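Local coordinates for protein endo-beta-N-acetylglucosaminidase F1 (Bacteroides thetaiotaomicron VPI-5482, PDB 6TCV) that probably hydrolyses the chitobiose core of high-mannose N-glycans between its two N-acetylglucosamine units, as a gut-bacterial endo-beta-N-acetylglucosaminidase, at residues N177-L182 with P406-Y411; L194-V199 with I373-N378; N183-Q188 with Q235-R240; A353-A358 with W400-A405. The protein carries 2 engineered substitutions. All blocks are in the same frame, centred on the assembly; numbering follows the deposited sequence. Where two conformers were deposited one is given.

Contact 1: N177-L182 with P406-Y411; sequences NDVNPL and PSPAKY. With MAN (alpha-D-mannopyranose), chain B; MAN (alpha-D-mannopyranose), chain C; MAN (alpha-D-mannopyranose), chain D.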
# COMPACT_ATOMS: atom_id res chain seq x y z
N ASN A 177 -14.62 13.13 0.19
CA ASN A 177 -15.83 13.89 0.39
C ASN A 177 -15.89 15.05 -0.59
O ASN A 177 -16.99 15.54 -0.94
CB ASN A 177 -16.01 14.37 1.82
CG ASN A 177 -16.31 13.28 2.76
OD1 ASN A 177 -16.82 12.22 2.41
ND2 ASN A 177 -16.01 13.53 4.02
N ASP A 178 -14.70 15.57 -0.96
CA ASP A 178 -14.64 16.80 -1.72
C ASP A 178 -13.95 16.69 -3.07
O ASP A 178 -14.37 17.38 -4.00
CB ASP A 178 -13.85 17.93 -0.97
CG ASP A 178 -14.41 18.30 0.38
OD1 ASP A 178 -15.59 18.08 0.59
OD2 ASP A 178 -13.73 19.04 1.07
N VAL A 179 -12.97 15.82 -3.24
CA VAL A 179 -12.07 15.83 -4.39
C VAL A 179 -12.06 14.47 -5.06
O VAL A 179 -11.87 13.42 -4.43
CB VAL A 179 -10.64 16.26 -3.98
CG1 VAL A 179 -9.68 16.26 -5.17
CG2 VAL A 179 -10.67 17.70 -3.37
N ASN A 180 -12.21 14.53 -6.39
CA ASN A 180 -12.16 13.34 -7.25
C ASN A 180 -10.72 12.80 -7.32
O ASN A 180 -9.80 13.56 -7.66
CB ASN A 180 -12.61 13.79 -8.63
CG ASN A 180 -12.83 12.65 -9.62
OD1 ASN A 180 -12.20 11.58 -9.52
ND2 ASN A 180 -13.66 12.90 -10.62
N PRO A 181 -10.49 11.52 -6.99
CA PRO A 181 -9.13 10.98 -7.05
C PRO A 181 -8.57 10.90 -8.44
O PRO A 181 -7.35 10.71 -8.57
CB PRO A 181 -9.29 9.59 -6.42
CG PRO A 181 -10.75 9.20 -6.70
CD PRO A 181 -11.49 10.51 -6.56
N LEU A 182 -9.35 11.09 -9.49
CA LEU A 182 -8.77 11.21 -10.82
C LEU A 182 -7.81 12.38 -10.91
O LEU A 182 -6.97 12.38 -11.82
CB LEU A 182 -9.87 11.30 -11.90
CG LEU A 182 -10.64 9.98 -12.14
CD1 LEU A 182 -11.71 10.28 -13.18
CD2 LEU A 182 -9.81 8.82 -12.57
N PRO A 406 -4.95 17.43 -1.40
CA PRO A 406 -4.83 18.43 -2.47
C PRO A 406 -6.21 18.70 -3.06
O PRO A 406 -7.07 17.82 -3.11
CB PRO A 406 -3.97 17.71 -3.50
CG PRO A 406 -4.38 16.31 -3.37
CD PRO A 406 -4.59 16.08 -1.87
N SER A 407 -6.44 19.90 -3.57
CA SER A 407 -7.66 20.19 -4.32
C SER A 407 -7.33 21.13 -5.47
O SER A 407 -6.42 21.97 -5.35
CB SER A 407 -8.73 20.87 -3.45
OG SER A 407 -8.24 22.09 -2.93
N PRO A 408 -8.06 21.04 -6.59
CA PRO A 408 -7.74 21.89 -7.74
C PRO A 408 -7.72 23.38 -7.42
O PRO A 408 -6.86 24.10 -7.93
CB PRO A 408 -8.85 21.51 -8.74
CG PRO A 408 -9.16 20.06 -8.40
CD PRO A 408 -9.04 19.97 -6.92
N ALA A 409 -8.62 23.86 -6.55
CA ALA A 409 -8.62 25.27 -6.20
C ALA A 409 -7.34 25.73 -5.52
O ALA A 409 -7.08 26.94 -5.47
CB ALA A 409 -9.84 25.63 -5.35
N LYS A 410 -6.60 24.80 -4.93
CA LYS A 410 -5.35 25.12 -4.25
C LYS A 410 -4.15 24.61 -5.02
O LYS A 410 -3.04 24.54 -4.47
CB LYS A 410 -5.32 24.62 -2.80
CG LYS A 410 -6.43 25.19 -1.95
CD LYS A 410 -6.30 24.78 -0.49
CE LYS A 410 -7.38 25.44 0.36
NZ LYS A 410 -7.15 26.90 0.52
N TYR A 411 -4.28 24.31 -6.31
CA TYR A 411 -3.14 23.77 -7.05
C TYR A 411 -1.98 24.76 -7.09
O TYR A 411 -0.84 24.32 -7.15
CB TYR A 411 -3.55 23.38 -8.47
CG TYR A 411 -4.11 21.97 -8.66
CD1 TYR A 411 -4.26 21.09 -7.62
CD2 TYR A 411 -4.42 21.53 -9.93
CE1 TYR A 411 -4.71 19.77 -7.82
CE2 TYR A 411 -4.89 20.23 -10.13
CZ TYR A 411 -5.07 19.39 -9.07
OH TYR A 411 -5.55 18.10 -9.26
C1 MAN B . -18.90 12.00 6.25
C2 MAN B . -19.38 12.46 4.88
C3 MAN B . -19.32 13.98 4.77
C4 MAN B . -20.07 14.61 5.92
C5 MAN B . -19.47 14.10 7.22
C6 MAN B . -20.19 14.61 8.45
O2 MAN B . -20.71 11.97 4.67
O3 MAN B . -19.83 14.36 3.51
O4 MAN B . -19.94 16.03 5.89
O5 MAN B . -19.60 12.67 7.26
O6 MAN B . -19.47 14.22 9.64
C1 MAN C . -12.06 19.77 7.05
C2 MAN C . -13.35 20.27 6.43
C3 MAN C . -13.81 19.27 5.36
C4 MAN C . -12.68 19.09 4.36
C5 MAN C . -11.37 18.66 5.01
C6 MAN C . -10.16 18.64 4.08
O2 MAN C . -13.15 21.51 5.74
O3 MAN C . -15.02 19.69 4.73
O4 MAN C . -12.96 18.06 3.41
O5 MAN C . -11.05 19.59 6.07
O6 MAN C . -9.01 18.12 4.74
C1 MAN D . -15.93 12.86 8.04
C2 MAN D . -16.94 11.80 7.61
C3 MAN D . -16.23 10.46 7.55
C4 MAN D . -14.99 10.51 6.67
C5 MAN D . -14.07 11.66 7.08
C6 MAN D . -12.96 11.92 6.08
O2 MAN D . -17.49 12.21 6.34
O3 MAN D . -17.12 9.48 7.00
O4 MAN D . -14.23 9.32 6.83
O5 MAN D . -14.84 12.89 7.15
O6 MAN D . -12.18 13.05 6.50
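V179 points both methyls at the turn 406-411. CG2 lies 3.6 Å from P406 O and 3.7 Å from S407 CB, while CG1 reaches P408 CD at a looser 4.2 Å. With CG1 anti to the backbone N (chi1 179°), the two methyls bracket P406 O. No hydrogen bond joins the two segments. V179 and P406 both also touch F174 of strand 169-175. The 3-10 turn at P408-A409 brings the CA of P408 over the centre of the Y411 ring. On the other segment an Asx turn shapes the chain after V179: L182 N donates to N180 OD1 at 2.9 Å, nearly straight at 165° but from above the carbonyl plane, and N180 ND2 is held by K438 O. Upstream, the loop turns to sugar. N177 ND2 donates to O2 of the chain D mannose (3.1 Å), the oxygen that links it to the chain B mannose, and D178 OD2 accepts from O4 of the chain C mannose (2.7 Å). Two loops that follow the neighbouring parallel strands 169-175 and 400-404 thus meet beside the glycan site, as befits the loop end of a (beta/alpha)8 barrel.

Contact 2: L194-V199 with I373-N378; sequences LLWDVV and ISMEFN. With NAG (2-acetamido-2-deoxy-beta-D-glucopyranose), chain E; MAN (alpha-D-mannopyranose), chain F.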
# COMPACT_ATOMS: atom_id res chain seq x y z
N LEU A 194 3.93 9.79 -13.81
CA LEU A 194 3.02 10.23 -12.74
C LEU A 194 3.78 10.28 -11.42
O LEU A 194 4.56 9.37 -11.08
CB LEU A 194 1.87 9.23 -12.57
CG LEU A 194 0.89 9.23 -13.73
CD1 LEU A 194 -0.05 8.02 -13.63
CD2 LEU A 194 0.09 10.49 -13.79
N LEU A 195 3.58 11.35 -10.68
CA LEU A 195 4.29 11.57 -9.42
C LEU A 195 3.85 10.60 -8.34
O LEU A 195 4.71 10.12 -7.57
CB LEU A 195 4.05 13.01 -8.94
CG LEU A 195 4.74 13.44 -7.67
CD1 LEU A 195 6.23 13.38 -7.82
CD2 LEU A 195 4.27 14.82 -7.27
N TRP A 196 2.55 10.36 -8.18
CA TRP A 196 2.02 9.70 -6.98
C TRP A 196 1.81 8.22 -7.22
O TRP A 196 0.81 7.77 -7.78
CB TRP A 196 0.72 10.36 -6.53
CG TRP A 196 0.88 11.80 -6.19
CD1 TRP A 196 0.47 12.85 -6.96
CD2 TRP A 196 1.51 12.37 -5.03
NE1 TRP A 196 0.81 14.04 -6.33
CE2 TRP A 196 1.44 13.77 -5.15
CE3 TRP A 196 2.11 11.84 -3.88
CZ2 TRP A 196 1.94 14.62 -4.21
CZ3 TRP A 196 2.58 12.71 -2.93
CH2 TRP A 196 2.51 14.07 -3.09
N ASP A 197 2.76 7.42 -6.73
CA ASP A 197 2.75 5.96 -6.90
C ASP A 197 1.56 5.31 -6.20
O ASP A 197 1.06 4.29 -6.66
CB ASP A 197 4.03 5.37 -6.29
CG ASP A 197 5.29 5.89 -6.93
OD1 ASP A 197 5.62 7.07 -6.75
OD2 ASP A 197 5.96 5.07 -7.63
N VAL A 198 1.17 5.86 -5.04
CA VAL A 198 0.11 5.30 -4.19
C VAL A 198 -0.84 6.41 -3.79
O VAL A 198 -0.39 7.50 -3.40
CB VAL A 198 0.72 4.65 -2.94
CG1 VAL A 198 -0.36 4.17 -2.00
CG2 VAL A 198 1.69 3.54 -3.32
N VAL A 199 -2.14 6.16 -3.92
CA VAL A 199 -3.17 7.11 -3.48
C VAL A 199 -4.16 6.43 -2.56
O VAL A 199 -4.36 5.22 -2.67
CB VAL A 199 -3.87 7.78 -4.67
CG1 VAL A 199 -2.87 8.42 -5.65
CG2 VAL A 199 -4.78 6.83 -5.38
N ILE A 373 8.73 13.08 4.65
CA ILE A 373 8.00 14.34 4.70
C ILE A 373 6.53 13.98 4.58
O ILE A 373 6.18 13.03 3.88
CB ILE A 373 8.45 15.33 3.60
CG1 ILE A 373 7.86 16.73 3.87
CG2 ILE A 373 8.10 14.79 2.20
CD1 ILE A 373 8.26 17.71 2.74
N SER A 374 5.69 14.73 5.26
CA SER A 374 4.23 14.68 5.15
C SER A 374 3.72 16.10 4.99
O SER A 374 3.73 16.88 5.95
CB SER A 374 3.58 13.99 6.37
OG SER A 374 4.03 12.60 6.37
N MET A 375 3.06 16.34 3.87
CA MET A 375 2.62 17.68 3.51
C MET A 375 1.11 17.76 3.59
O MET A 375 0.40 16.99 2.92
CB MET A 375 3.06 18.00 2.07
CG MET A 375 4.56 18.06 1.89
SD MET A 375 5.12 18.32 0.16
CE MET A 375 4.95 16.63 -0.42
N GLU A 376 0.61 18.68 4.41
CA GLU A 376 -0.84 18.93 4.55
C GLU A 376 -1.17 19.97 3.48
O GLU A 376 -0.82 21.16 3.61
CB GLU A 376 -1.17 19.44 5.95
CG GLU A 376 -2.45 18.86 6.56
CD GLU A 376 -3.72 19.23 5.82
OE1 GLU A 376 -3.64 19.86 4.74
OE2 GLU A 376 -4.81 18.89 6.32
N PHE A 377 -1.68 19.52 2.33
CA PHE A 377 -1.87 20.42 1.20
C PHE A 377 -3.07 21.34 1.35
O PHE A 377 -3.13 22.36 0.65
CB PHE A 377 -2.03 19.61 -0.07
CG PHE A 377 -0.76 19.01 -0.64
CD1 PHE A 377 0.40 19.74 -0.72
CD2 PHE A 377 -0.79 17.70 -1.13
CE1 PHE A 377 1.56 19.18 -1.26
CE2 PHE A 377 0.34 17.14 -1.69
CZ PHE A 377 1.51 17.87 -1.74
N ASN A 378 -4.02 21.03 2.23
CA ASN A 378 -5.15 21.92 2.45
C ASN A 378 -4.83 23.00 3.48
O ASN A 378 -5.25 24.14 3.32
CB ASN A 378 -6.34 21.09 2.94
CG ASN A 378 -7.57 21.91 3.08
OD1 ASN A 378 -8.03 22.54 2.11
ND2 ASN A 378 -8.13 21.96 4.29
C1 NAG E . -5.33 14.26 10.72
C2 NAG E . -6.11 13.22 9.92
C3 NAG E . -7.41 13.75 9.31
C4 NAG E . -7.51 15.25 9.49
C5 NAG E . -6.19 15.87 9.08
C6 NAG E . -6.20 17.39 9.06
C7 NAG E . -5.11 11.33 8.70
C8 NAG E . -4.12 10.94 7.62
N2 NAG E . -5.25 12.64 8.90
O3 NAG E . -8.52 13.11 9.94
O4 NAG E . -8.55 15.72 8.61
O5 NAG E . -5.16 15.49 10.01
O6 NAG E . -4.92 17.88 8.81
O7 NAG E . -5.74 10.50 9.37
C1 MAN F . -13.45 22.68 6.48
C2 MAN F . -13.60 23.80 5.47
C3 MAN F . -12.30 23.94 4.68
C4 MAN F . -11.17 24.21 5.66
C5 MAN F . -11.13 23.15 6.76
C6 MAN F . -10.20 23.56 7.87
O2 MAN F . -13.83 25.02 6.19
O3 MAN F . -12.43 25.00 3.76
O4 MAN F . -9.93 24.19 4.96
O5 MAN F . -12.41 22.97 7.38
O6 MAN F . -10.09 22.57 8.90
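W196 and F377 approach from opposite directions, W196 CZ2 3.9 Å from F377 CE2. The indole carbon lies at the edge of the phenyl ring, near its plane, whereas the phenyl carbon reaches the indole obliquely, so the pair packs without a face-to-face stack. M375 adds its methyl at the indole edge, CE standing 4.4 Å from W196 CH2. The tryptophan CG is anti to its carbonyl carbon (chi1 -60°), and the benzo half of the indole leads toward the strand 373-376. L195 CD2 rests 3.5 Å above one indole face, offset toward the rim; F187 meets the indole edge-to-face, and F401 packs on it with planes at about 60°. M375 O lies over the rim of one F377 face, and L172 touches both W196 and F377. E376 and N378 turn from this greasy cluster to the glycan. In the conformer given, one of two deposited, E376 OE2 accepts from O6 of the chain E N-acetylglucosamine at 2.7 Å, and its OE1 takes a weak bond from N378 N and a further bond from L379 N. N378 ND2 donates to O4 of the chain F mannose at 2.9 Å (154°). Across the segments the chemistry is purely apolar: hydrocarbon contact joins the outward side of strand 371-376 and F377 to the loop entering strand 198-209, while E376 and N378 bind sugar and S374 bonds A353 O.

Contact 3: N183-Q188 with Q235-R240; sequences NTLSFQ and QPLRRR
The R240 guanidinium is approached obliquely by L185 CD2, but the closer touch is on the aliphatic arm, where L185 CD2 sits 3.7 Å from R240 CD. That arm is extended from CG to NE and crosses the leucine at about a right angle. Of the other flat groups, R239 has P236 CA 3.7 Å above one face of its guanidinium, offset toward the rim. R238 takes Q235 OE1 at its edge, in plane: NH1 donates over 2.9 Å (163°) onto a lone pair of the amide oxygen, and its NE makes a salt bridge with D282. The F187 ring has T184 O at its edge and is stacked on F415. Between the segments the centre of the contact is L237. Its CD2 lies 3.8 Å from L185 CG, and its CD1 lies the same 3.8 Å from T184 OG1, both side chains crossing it obliquely. The T184 hydroxyl is not left to the leucine alone, since it is hydrogen-bonded to P181 O. With T184 and L237 buried and R240 exposed, the contact runs from the protein interior out to the surface. Here the 3-10 segment that runs on to S186, between strands 169-175 and 198-209, packs by hydrocarbon on helix 235-238 just before strand 243-249; such packing between successive strand-to-strand connections belongs to the outer layer of a (beta/alpha)8 barrel.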
# COMPACT_ATOMS: atom_id res chain seq x y z
N ASN A 183 -7.89 13.35 -9.99
CA ASN A 183 -6.91 14.44 -9.90
C ASN A 183 -5.49 13.94 -9.67
O ASN A 183 -4.56 14.72 -9.87
CB ASN A 183 -7.37 15.46 -8.86
CG ASN A 183 -8.44 16.32 -9.40
OD1 ASN A 183 -8.27 17.02 -10.40
ND2 ASN A 183 -9.60 16.28 -8.74
N THR A 184 -5.28 12.67 -9.35
CA THR A 184 -3.94 12.10 -9.40
C THR A 184 -3.28 12.42 -10.73
O THR A 184 -2.05 12.65 -10.80
CB THR A 184 -4.05 10.59 -9.24
OG1 THR A 184 -4.63 10.25 -7.98
CG2 THR A 184 -2.71 9.88 -9.31
N LEU A 185 -4.05 12.41 -11.82
CA LEU A 185 -3.52 12.58 -13.17
C LEU A 185 -3.10 14.01 -13.45
O LEU A 185 -2.45 14.25 -14.49
CB LEU A 185 -4.51 12.06 -14.20
CG LEU A 185 -4.86 10.61 -14.04
CD1 LEU A 185 -5.90 10.23 -15.11
CD2 LEU A 185 -3.66 9.67 -14.01
N SER A 186 -3.40 14.97 -12.56
CA SER A 186 -2.89 16.33 -12.69
C SER A 186 -1.41 16.44 -12.40
O SER A 186 -0.85 17.51 -12.63
CB SER A 186 -3.59 17.27 -11.73
OG SER A 186 -5.03 17.28 -11.89
N PHE A 187 -0.80 15.42 -11.80
CA PHE A 187 0.55 15.46 -11.27
C PHE A 187 1.52 14.58 -12.08
O PHE A 187 1.59 13.36 -11.85
CB PHE A 187 0.57 15.02 -9.82
CG PHE A 187 -0.22 15.89 -8.86
CD1 PHE A 187 -1.58 15.69 -8.71
CD2 PHE A 187 0.41 16.87 -8.12
CE1 PHE A 187 -2.31 16.47 -7.83
CE2 PHE A 187 -0.28 17.66 -7.22
CZ PHE A 187 -1.67 17.45 -7.08
N GLN A 188 2.26 15.18 -12.97
CA GLN A 188 3.23 14.47 -13.77
C GLN A 188 4.55 15.21 -13.70
O GLN A 188 4.58 16.44 -13.52
CB GLN A 188 2.87 14.34 -15.27
CG GLN A 188 1.61 13.59 -15.58
CD GLN A 188 1.25 13.68 -17.07
OE1 GLN A 188 0.74 14.68 -17.50
NE2 GLN A 188 1.57 12.63 -17.86
N GLN A 235 -10.40 2.80 -11.51
CA GLN A 235 -9.60 1.92 -12.37
C GLN A 235 -8.77 2.67 -13.39
O GLN A 235 -7.69 2.15 -13.76
CB GLN A 235 -10.49 0.85 -13.02
CG GLN A 235 -11.17 -0.09 -12.01
CD GLN A 235 -10.25 -0.81 -11.05
OE1 GLN A 235 -9.17 -1.22 -11.43
NE2 GLN A 235 -10.62 -0.89 -9.78
N PRO A 236 -9.16 3.86 -13.90
CA PRO A 236 -8.25 4.55 -14.84
C PRO A 236 -6.90 4.85 -14.22
O PRO A 236 -5.89 4.93 -14.93
CB PRO A 236 -9.01 5.84 -15.21
CG PRO A 236 -10.47 5.46 -14.99
CD PRO A 236 -10.45 4.55 -13.78
N LEU A 237 -6.84 5.04 -12.91
CA LEU A 237 -5.57 5.21 -12.23
C LEU A 237 -4.76 3.93 -12.18
O LEU A 237 -3.55 3.92 -12.42
CB LEU A 237 -5.77 5.73 -10.83
CG LEU A 237 -6.61 6.99 -10.65
CD1 LEU A 237 -6.72 7.34 -9.17
CD2 LEU A 237 -5.97 8.10 -11.47
N ARG A 238 -5.44 2.82 -11.89
CA ARG A 238 -4.76 1.52 -11.78
C ARG A 238 -4.21 1.07 -13.11
O ARG A 238 -3.13 0.47 -13.16
CB ARG A 238 -5.71 0.47 -11.19
CG ARG A 238 -6.13 0.86 -9.79
CD ARG A 238 -6.94 -0.24 -9.10
NE ARG A 238 -6.10 -1.39 -8.82
CZ ARG A 238 -6.12 -2.53 -9.46
NH1 ARG A 238 -6.95 -2.79 -10.46
NH2 ARG A 238 -5.25 -3.49 -9.10
N ARG A 239 -4.88 1.36 -14.20
CA ARG A 239 -4.39 1.03 -15.54
C ARG A 239 -3.05 1.69 -15.82
O ARG A 239 -2.31 1.21 -16.69
CB ARG A 239 -5.40 1.36 -16.62
CG ARG A 239 -6.61 0.54 -16.60
CD ARG A 239 -7.42 0.70 -17.90
NE ARG A 239 -7.92 2.03 -18.22
CZ ARG A 239 -9.12 2.49 -17.86
NH1 ARG A 239 -9.96 1.71 -17.19
NH2 ARG A 239 -9.51 3.71 -18.22
N ARG A 240 -2.80 2.85 -15.20
CA ARG A 240 -1.55 3.59 -15.39
C ARG A 240 -0.54 3.27 -14.31
O ARG A 240 0.54 3.88 -14.26
CB ARG A 240 -1.80 5.10 -15.42
CG ARG A 240 -2.62 5.53 -16.61
CD ARG A 240 -2.95 7.01 -16.55
NE ARG A 240 -3.77 7.38 -17.71
CZ ARG A 240 -3.46 8.27 -18.63
NH1 ARG A 240 -2.37 8.96 -18.60
NH2 ARG A 240 -4.34 8.50 -19.58

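Contact 4: A353-A358 with W400-A405; sequences ANYGSA and WFMGFA. With NAG (2-acetamido-2-deoxy-beta-D-glucopyranose), chain E; NAG (2-acetamido-2-deoxy-beta-D-glucopyranose), chain G.
Y355 sets its hydroxyl over one face of F404: OH stands 3.1 Å above the ring plane, offset toward the rim, and 3.2 Å from F404 CG. The two rings themselves meet obliquely, with planes at 56°. Tight hydrocarbon contact adds to this, Y355 CE1 lying 3.5 Å from F404 CB. F404 turns its CG anti to the backbone N (chi1 -177°), which carries the ring under the tyrosine hydroxyl, with C5 of the chain E sugar meeting it obliquely. A Met-aromatic contact comes next: M402, bent at chi2 and chi3, brings SD to 5.4 Å from the Y355 ring centroid, well off the ring normal. Its CE packs against Y355 CE1 and also lies against A353 O, at 3.4 Å. Hydrogen bonds go to the glycan. N2 of the chain E N-acetylglucosamine donates to Y355 OH almost straight (166°), and O6 of the chain G N-acetylglucosamine donates to N354 OD1 at 2.7 Å. The glycosidic link joining these two sugars is the one this enzyme class cleaves, so the tyrosine probably helps place the acetamido group beside it. A type II turn, N354 to S357, carries N354 and Y355, with G356 at its third position. Strand 371-376 pairs in parallel with strand 400-404; its E376 touches both Y355 and F404. F173 of the other neighbouring strand, 169-175, meets the F404 ring obliquely, and F202 of strand 198-209, one strand further on, meets it edge-to-face.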
# COMPACT_ATOMS: atom_id res chain seq x y z
N ALA A 353 3.94 9.47 8.46
CA ALA A 353 3.88 10.14 9.74
C ALA A 353 3.06 11.40 9.64
O ALA A 353 2.65 11.81 8.56
CB ALA A 353 5.32 10.53 10.16
N ASN A 354 2.77 11.99 10.78
CA ASN A 354 2.03 13.25 10.85
C ASN A 354 2.81 14.37 10.14
O ASN A 354 4.05 14.34 10.01
CB ASN A 354 1.71 13.62 12.30
CG ASN A 354 0.68 14.72 12.38
OD1 ASN A 354 -0.22 14.70 11.55
ND2 ASN A 354 0.76 15.59 13.34
N TYR A 355 2.04 15.38 9.70
CA TYR A 355 2.61 16.52 8.99
C TYR A 355 3.70 17.14 9.87
O TYR A 355 3.48 17.44 11.04
CB TYR A 355 1.47 17.54 8.67
CG TYR A 355 0.24 16.78 8.22
CD1 TYR A 355 0.16 16.14 6.99
CD2 TYR A 355 -0.87 16.65 9.09
CE1 TYR A 355 -0.99 15.36 6.68
CE2 TYR A 355 -1.95 15.88 8.77
CZ TYR A 355 -2.03 15.28 7.59
OH TYR A 355 -3.18 14.52 7.35
N GLY A 356 4.88 17.36 9.28
CA GLY A 356 6.00 17.93 9.98
C GLY A 356 6.96 16.94 10.59
O GLY A 356 8.00 17.35 11.12
N SER A 357 6.64 15.64 10.55
CA SER A 357 7.48 14.60 11.11
C SER A 357 7.92 13.64 10.02
O SER A 357 7.31 13.57 8.94
CB SER A 357 6.69 13.76 12.14
OG SER A 357 6.34 14.51 13.32
N ALA A 358 8.95 12.84 10.31
CA ALA A 358 9.32 11.70 9.47
C ALA A 358 8.92 10.41 10.19
O ALA A 358 8.97 10.31 11.42
CB ALA A 358 10.84 11.63 9.21
N TRP A 400 9.63 7.30 0.94
CA TRP A 400 8.33 7.89 0.58
C TRP A 400 8.27 9.36 0.95
O TRP A 400 8.86 9.80 1.95
CB TRP A 400 7.17 7.12 1.31
CG TRP A 400 7.13 5.69 0.87
CD1 TRP A 400 7.83 4.64 1.35
CD2 TRP A 400 6.36 5.17 -0.23
NE1 TRP A 400 7.60 3.51 0.60
CE2 TRP A 400 6.68 3.82 -0.37
CE3 TRP A 400 5.42 5.73 -1.11
CZ2 TRP A 400 6.14 3.02 -1.36
CZ3 TRP A 400 4.87 4.92 -2.07
CH2 TRP A 400 5.22 3.61 -2.19
N PHE A 401 7.47 10.09 0.18
CA PHE A 401 6.97 11.39 0.58
C PHE A 401 5.45 11.34 0.55
O PHE A 401 4.87 10.75 -0.37
CB PHE A 401 7.51 12.55 -0.33
CG PHE A 401 7.34 12.32 -1.79
CD1 PHE A 401 8.29 11.63 -2.52
CD2 PHE A 401 6.24 12.83 -2.47
CE1 PHE A 401 8.11 11.40 -3.87
CE2 PHE A 401 6.08 12.62 -3.83
CZ PHE A 401 7.00 11.90 -4.53
N MET A 402 4.81 11.93 1.55
CA MET A 402 3.35 11.86 1.72
C MET A 402 2.76 13.24 1.54
O MET A 402 3.35 14.25 1.96
CB MET A 402 3.00 11.23 3.04
CG MET A 402 1.50 11.08 3.32
SD MET A 402 0.70 12.54 4.07
CE MET A 402 0.65 11.96 5.79
N GLY A 403 1.58 13.27 0.91
CA GLY A 403 0.77 14.46 0.79
C GLY A 403 -0.67 14.14 1.13
O GLY A 403 -1.12 13.00 1.03
N PHE A 404 -1.37 15.15 1.63
CA PHE A 404 -2.75 15.03 2.13
C PHE A 404 -3.65 16.15 1.67
O PHE A 404 -3.32 17.33 1.89
CB PHE A 404 -2.71 14.92 3.65
CG PHE A 404 -4.04 14.73 4.31
CD1 PHE A 404 -4.81 15.84 4.68
CD2 PHE A 404 -4.57 13.47 4.56
CE1 PHE A 404 -6.04 15.68 5.26
CE2 PHE A 404 -5.81 13.32 5.12
CZ PHE A 404 -6.59 14.41 5.48
N ALA A 405 -4.78 15.82 1.05
CA ALA A 405 -5.91 16.71 0.76
C ALA A 405 -5.53 17.77 -0.27
O ALA A 405 -5.89 18.93 -0.08
CB ALA A 405 -6.47 17.31 2.04
C1 NAG E . -5.33 14.26 10.72
C2 NAG E . -6.11 13.22 9.92
C3 NAG E . -7.41 13.75 9.31
C4 NAG E . -7.51 15.25 9.49
C5 NAG E . -6.19 15.87 9.08
C6 NAG E . -6.20 17.39 9.06
C7 NAG E . -5.11 11.33 8.70
C8 NAG E . -4.12 10.94 7.62
N2 NAG E . -5.25 12.64 8.90
O3 NAG E . -8.52 13.11 9.94
O4 NAG E . -8.55 15.72 8.61
O5 NAG E . -5.16 15.49 10.01
O6 NAG E . -4.92 17.88 8.81
O7 NAG E . -5.74 10.50 9.37
C1 NAG G . -5.11 16.42 15.46
C2 NAG G . -6.36 16.82 14.71
C3 NAG G . -6.74 15.75 13.70
C4 NAG G . -5.53 15.45 12.83
C5 NAG G . -4.40 14.98 13.73
C6 NAG G . -3.17 14.48 13.01
C7 NAG G . -7.87 18.11 16.15
C8 NAG G . -8.91 18.01 17.25
N2 NAG G . -7.47 16.96 15.66
O3 NAG G . -7.85 16.23 12.95
O4 NAG G . -6.00 14.42 11.94
O5 NAG G . -4.06 16.08 14.57
O6 NAG G . -2.73 15.53 12.11
O7 NAG G . -7.42 19.18 15.76

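In the fold
From the N terminus, strand 169-175 runs into three segments in quick succession: 177-182 of contact 1, 183-188 of contact 3 and 194-199 of contact 2. Contact 3 closes first, at helix 235-238. Contact 4 opens after strand 350-353, contact 2 closes on strand 371-376, contact 4 on strand 400-404, and contact 1 last, at 406-411, so the other three nest inside its loop. Contact 2 crosses contacts 3 and 4, which lie in series without touching. Contacts 2 and 4 share neighbouring strands and the chain E sugar. Contacts 1 and 2 tie the barrel's start to its last two strands, contact 3 its first connection to the second, contact 4 the loop after 350-353 to the last strand.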